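Local structure of contact-dependent inhibitor A (Escherichia coli NC101, 5I4Q) at residues A61-E73 and Y76-K90. The protein is the toxin domain of a contact-dependent growth inhibition effector, probably delivered into neighbouring bacteria and here bound to its cognate immunity protein. Residues are numbered along the deposited sequence; the frame is centred on the assembly and turned at random.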
loop_
_atom_site.group_PDB
_atom_site.type_symbol
_atom_site.label_atom_id
_atom_site.label_comp_id
_atom_site.label_asym_id
_atom_site.label_seq_id
_atom_site.Cartn_x
_atom_site.Cartn_y
_atom_site.Cartn_z
ATOM N N ALA A 61 26.621 10.533 -27.061
ATOM C CA ALA A 61 27.747 9.669 -26.728
ATOM C C ALA A 61 28.314 8.997 -27.997
ATOM O O ALA A 61 27.554 8.496 -28.814
ATOM C CB ALA A 61 27.380 8.637 -25.700
ATOM N N PRO A 62 29.654 9.013 -28.173
ATOM C CA PRO A 62 30.193 8.572 -29.465
ATOM C C PRO A 62 30.072 7.055 -29.654
ATOM O O PRO A 62 30.312 6.317 -28.690
ATOM C CB PRO A 62 31.669 9.017 -29.402
ATOM C CG PRO A 62 31.689 10.094 -28.355
ATOM C CD PRO A 62 30.698 9.611 -27.333
ATOM N N GLY A 63 29.665 6.629 -30.860
ATOM C CA GLY A 63 29.446 5.223 -31.181
ATOM C C GLY A 63 28.065 4.665 -30.774
ATOM O O GLY A 63 27.683 3.550 -31.175
ATOM N N TYR A 64 27.304 5.432 -29.995
ATOM C CA TYR A 64 26.079 4.909 -29.403
ATOM C C TYR A 64 24.880 5.300 -30.222
ATOM O O TYR A 64 24.879 6.354 -30.840
ATOM C CB TYR A 64 25.901 5.370 -27.927
ATOM C CG TYR A 64 26.745 4.581 -26.948
ATOM C CD1 TYR A 64 28.033 4.983 -26.608
ATOM C CD2 TYR A 64 26.265 3.430 -26.365
ATOM C CE1 TYR A 64 28.811 4.248 -25.711
ATOM C CE2 TYR A 64 27.018 2.700 -25.471
ATOM C CZ TYR A 64 28.288 3.120 -25.124
ATOM O OH TYR A 64 29.015 2.355 -24.251
ATOM N N LEU A 65 23.863 4.433 -30.173
ATOM C CA LEU A 65 22.556 4.709 -30.780
ATOM C C LEU A 65 21.448 4.446 -29.781
ATOM O O LEU A 65 21.593 3.654 -28.860
ATOM C CB LEU A 65 22.326 3.807 -31.998
ATOM C CG LEU A 65 23.424 3.827 -33.041
ATOM C CD1 LEU A 65 23.429 2.542 -33.854
ATOM C CD2 LEU A 65 23.220 5.056 -33.904
ATOM N N ARG A 66 20.316 5.095 -30.005
ATOM C CA ARG A 66 19.128 4.797 -29.257
ATOM C C ARG A 66 18.239 3.797 -29.993
ATOM O O ARG A 66 17.811 4.064 -31.098
ATOM C CB ARG A 66 18.362 6.050 -29.035
ATOM C CG ARG A 66 17.292 5.955 -27.970
ATOM C CD ARG A 66 16.226 6.987 -28.293
ATOM N NE ARG A 66 15.180 7.040 -27.272
ATOM C CZ ARG A 66 13.918 6.625 -27.426
ATOM N NH1 ARG A 66 13.486 6.092 -28.577
ATOM N NH2 ARG A 66 13.078 6.728 -26.399
ATOM N N TYR A 67 17.928 2.689 -29.312
ATOM C CA TYR A 67 17.057 1.650 -29.783
ATOM C C TYR A 67 15.787 1.627 -28.925
ATOM O O TYR A 67 15.843 1.711 -27.672
ATOM C CB TYR A 67 17.724 0.293 -29.605
ATOM C CG TYR A 67 18.828 -0.052 -30.554
ATOM C CD1 TYR A 67 19.994 0.719 -30.629
ATOM C CD2 TYR A 67 18.763 -1.210 -31.332
ATOM C CE1 TYR A 67 21.039 0.359 -31.478
ATOM C CE2 TYR A 67 19.802 -1.570 -32.176
ATOM C CZ TYR A 67 20.934 -0.776 -32.249
ATOM O OH TYR A 67 21.948 -1.123 -33.091
ATOM N N GLU A 68 14.645 1.470 -29.573
ATOM C CA GLU A 68 13.390 1.413 -28.866
ATOM C C GLU A 68 12.526 0.260 -29.357
ATOM O O GLU A 68 12.189 0.198 -30.525
ATOM C CB GLU A 68 12.629 2.708 -29.041
ATOM C CG GLU A 68 11.405 2.796 -28.114
ATOM C CD GLU A 68 10.772 4.180 -28.075
ATOM O OE1 GLU A 68 11.308 5.100 -28.751
ATOM O OE2 GLU A 68 9.736 4.346 -27.390
ATOM N N GLY A 69 12.142 -0.625 -28.454
ATOM C CA GLY A 69 11.340 -1.760 -28.790
ATOM C C GLY A 69 11.125 -2.617 -27.569
ATOM O O GLY A 69 11.795 -2.443 -26.585
ATOM N N ALA A 70 10.149 -3.498 -27.638
ATOM C CA ALA A 70 9.772 -4.385 -26.555
ATOM C C ALA A 70 9.486 -3.679 -25.243
ATOM O O ALA A 70 9.728 -4.210 -24.160
ATOM C CB ALA A 70 10.850 -5.436 -26.361
ATOM N N GLY A 71 8.947 -2.489 -25.331
ATOM C CA GLY A 71 8.640 -1.749 -24.111
ATOM C C GLY A 71 9.834 -1.040 -23.465
ATOM O O GLY A 71 9.718 -0.516 -22.401
ATOM N N LEU A 72 10.980 -1.019 -24.130
ATOM C CA LEU A 72 12.183 -0.479 -23.539
ATOM C C LEU A 72 12.920 0.415 -24.529
ATOM O O LEU A 72 12.678 0.354 -25.724
ATOM C CB LEU A 72 13.126 -1.614 -23.108
ATOM C CG LEU A 72 12.611 -2.715 -22.206
ATOM C CD1 LEU A 72 13.344 -3.989 -22.491
ATOM C CD2 LEU A 72 12.807 -2.345 -20.742
ATOM N N GLU A 73 13.813 1.236 -23.975
ATOM C CA GLU A 73 14.691 2.155 -24.666
ATOM C C GLU A 73 16.045 1.802 -24.172
ATOM O O GLU A 73 16.288 1.643 -22.949
ATOM C CB GLU A 73 14.487 3.627 -24.304
ATOM C CG GLU A 73 13.076 4.152 -24.519
ATOM C CD GLU A 73 12.792 5.516 -23.846
ATOM O OE1 GLU A 73 13.726 6.106 -23.264
ATOM O OE2 GLU A 73 11.606 5.986 -23.900
ATOM N N TYR A 76 23.004 1.879 -26.937
ATOM C CA TYR A 76 23.763 0.672 -27.353
ATOM C C TYR A 76 24.741 0.997 -28.479
ATOM O O TYR A 76 24.428 1.783 -29.399
ATOM C CB TYR A 76 22.800 -0.375 -27.872
ATOM C CG TYR A 76 23.398 -1.629 -28.449
ATOM C CD1 TYR A 76 23.942 -2.584 -27.633
ATOM C CD2 TYR A 76 23.362 -1.867 -29.809
ATOM C CE1 TYR A 76 24.442 -3.751 -28.141
ATOM C CE2 TYR A 76 23.870 -3.031 -30.347
ATOM C CZ TYR A 76 24.411 -3.971 -29.511
ATOM O OH TYR A 76 24.898 -5.138 -30.019
ATOM N N ASN A 77 25.939 0.439 -28.335
ATOM C CA ASN A 77 27.035 0.628 -29.273
ATOM C C ASN A 77 27.135 -0.620 -30.148
ATOM O O ASN A 77 27.721 -1.627 -29.729
ATOM C CB ASN A 77 28.327 0.839 -28.535
ATOM C CG ASN A 77 29.442 1.267 -29.451
ATOM O OD1 ASN A 77 29.597 0.745 -30.536
ATOM N ND2 ASN A 77 30.205 2.235 -29.023
ATOM N N PRO A 78 26.559 -0.563 -31.367
ATOM C CA PRO A 78 26.595 -1.749 -32.253
ATOM C C PRO A 78 28.027 -2.273 -32.607
ATOM O O PRO A 78 28.174 -3.433 -32.905
ATOM C CB PRO A 78 25.821 -1.287 -33.486
ATOM C CG PRO A 78 25.993 0.193 -33.488
ATOM C CD PRO A 78 26.033 0.623 -32.055
ATOM N N LYS A 79 29.056 -1.433 -32.537
ATOM C CA LYS A 79 30.427 -1.857 -32.752
ATOM C C LYS A 79 30.958 -2.669 -31.549
ATOM O O LYS A 79 31.435 -3.783 -31.713
ATOM C CB LYS A 79 31.271 -0.611 -33.022
ATOM C CG LYS A 79 32.737 -0.827 -33.324
ATOM C CD LYS A 79 33.470 0.517 -33.451
ATOM C CE LYS A 79 33.314 1.184 -34.825
ATOM N NZ LYS A 79 34.229 0.612 -35.853
ATOM N N THR A 80 30.859 -2.127 -30.331
ATOM C CA THR A 80 31.409 -2.808 -29.175
ATOM C C THR A 80 30.423 -3.790 -28.536
ATOM O O THR A 80 30.824 -4.631 -27.775
ATOM C CB THR A 80 31.932 -1.825 -28.124
ATOM O OG1 THR A 80 30.851 -1.147 -27.480
ATOM C CG2 THR A 80 32.844 -0.812 -28.754
ATOM N N GLY A 81 29.143 -3.685 -28.845
ATOM C CA GLY A 81 28.138 -4.495 -28.188
ATOM C C GLY A 81 27.739 -3.998 -26.795
ATOM O O GLY A 81 26.979 -4.656 -26.070
ATOM N N GLN A 82 28.223 -2.830 -26.406
ATOM C CA GLN A 82 27.949 -2.361 -25.046
ATOM C C GLN A 82 26.588 -1.725 -24.972
ATOM O O GLN A 82 26.273 -0.820 -25.748
ATOM C CB GLN A 82 28.971 -1.350 -24.531
ATOM C CG GLN A 82 28.759 -0.961 -23.077
ATOM C CD GLN A 82 29.876 -0.084 -22.526
ATOM O OE1 GLN A 82 30.825 0.218 -23.217
ATOM N NE2 GLN A 82 29.768 0.298 -21.254
ATOM N N VAL A 83 25.821 -2.218 -24.009
ATOM C CA VAL A 83 24.578 -1.573 -23.555
ATOM C C VAL A 83 24.916 -0.529 -22.521
ATOM O O VAL A 83 25.263 -0.885 -21.395
ATOM C CB VAL A 83 23.659 -2.616 -22.881
ATOM C CG1 VAL A 83 22.394 -1.963 -22.389
ATOM C CG2 VAL A 83 23.344 -3.716 -23.861
ATOM N N GLY A 84 24.836 0.751 -22.870
ATOM C CA GLY A 84 25.237 1.809 -21.911
ATOM C C GLY A 84 24.116 2.207 -20.947
ATOM O O GLY A 84 24.368 2.691 -19.834
ATOM N N HIS A 85 22.881 2.027 -21.412
ATOM C CA HIS A 85 21.702 2.331 -20.644
ATOM C C HIS A 85 20.458 1.653 -21.235
ATOM O O HIS A 85 20.268 1.650 -22.439
ATOM C CB HIS A 85 21.488 3.821 -20.600
ATOM C CG HIS A 85 20.310 4.228 -19.778
ATOM N ND1 HIS A 85 19.147 4.716 -20.332
ATOM C CD2 HIS A 85 20.130 4.238 -18.433
ATOM C CE1 HIS A 85 18.291 4.988 -19.364
ATOM N NE2 HIS A 85 18.868 4.708 -18.205
ATOM N N ILE A 86 19.613 1.117 -20.360
ATOM C CA ILE A 86 18.381 0.489 -20.738
ATOM C C ILE A 86 17.344 0.731 -19.603
ATOM O O ILE A 86 17.672 0.618 -18.444
ATOM C CB ILE A 86 18.600 -1.008 -21.000
ATOM C CG1 ILE A 86 17.326 -1.682 -21.480
ATOM C CG2 ILE A 86 19.143 -1.693 -19.781
ATOM C CD1 ILE A 86 17.579 -2.925 -22.331
ATOM N N GLN A 87 16.122 1.118 -19.976
ATOM C CA GLN A 87 15.006 1.337 -19.045
ATOM C C GLN A 87 13.668 1.208 -19.791
ATOM O O GLN A 87 13.656 1.285 -21.045
ATOM C CB GLN A 87 15.104 2.709 -18.398
ATOM C CG GLN A 87 14.695 3.871 -19.267
ATOM C CD GLN A 87 14.526 5.184 -18.468
ATOM O OE1 GLN A 87 13.955 5.224 -17.362
ATOM N NE2 GLN A 87 14.957 6.238 -19.053
ATOM N N PRO A 88 12.550 1.026 -19.046
ATOM C CA PRO A 88 11.226 0.988 -19.715
ATOM C C PRO A 88 10.886 2.317 -20.364
ATOM O O PRO A 88 11.420 3.339 -19.965
ATOM C CB PRO A 88 10.259 0.616 -18.561
ATOM C CG PRO A 88 11.140 -0.114 -17.574
ATOM C CD PRO A 88 12.414 0.692 -17.621
ATOM N N VAL A 89 10.075 2.331 -21.396
ATOM C CA VAL A 89 9.736 3.621 -22.021
ATOM C C VAL A 89 8.935 4.479 -21.065
ATOM O O VAL A 89 8.343 3.968 -20.120
ATOM C CB VAL A 89 8.940 3.463 -23.328
ATOM C CG1 VAL A 89 9.795 2.762 -24.380
ATOM C CG2 VAL A 89 7.614 2.716 -23.109
ATOM N N LYS A 90 8.885 5.770 -21.340
ATOM C CA LYS A 90 8.089 6.691 -20.559
ATOM C C LYS A 90 6.631 6.247 -20.557
ATOM O O LYS A 90 6.082 5.876 -21.579
ATOM C CB LYS A 90 8.241 8.119 -21.095
ATOM C CG LYS A 90 7.676 9.179 -20.163
ATOM C CD LYS A 90 7.593 10.530 -20.835
ATOM C CE LYS A 90 6.987 11.537 -19.887
ATOM N NZ LYS A 90 7.010 12.869 -20.528
HETATM O O HOH W 1 29.131 2.168 -32.983
HETATM O O HOH W 2 17.936 4.501 -22.506
#
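Tyr-64 lays one ring face over Asn-77 CB, a CH-pi contact 4.0 Å from the ring centroid, where two successive beta hairpins build three strands of an antiparallel meander. The ring reaches across to the third strand as well, with OH 3.0 Å from Gln-82 OE1. A chi2 of -43° turns the Asn-77 amide so that ND2 stays by the ring, 4.1 Å from Tyr-64 CE1, while OD1 faces the turn and accepts from Thr-80 N in an Asx motif; a water links that same oxygen to Gly-63 O. Beside this corner Leu-65 and Tyr-76 exchange two backbone hydrogen bonds, and Tyr-76 turns the edge of its ring to the face of Tyr-67 in a T-shaped stack, planes at 86°. Tyr-67 also packs on Val-47 and Leu-48 of helix 40-48. At the far end Glu-73 pairs with Gln-87, the bond from Glu-73 N to Gln-87 O being nearly straight at 169°. The side chains of Glu-73, His-85 and Gln-87 all bond the immunity protein, which grips this sheet through its Tyr-81 and Asp-84. Val-89 closes the contact, its CG1 lying 3.6 Å from Glu-73 CG and 3.4 Å from Glu-68 OE2.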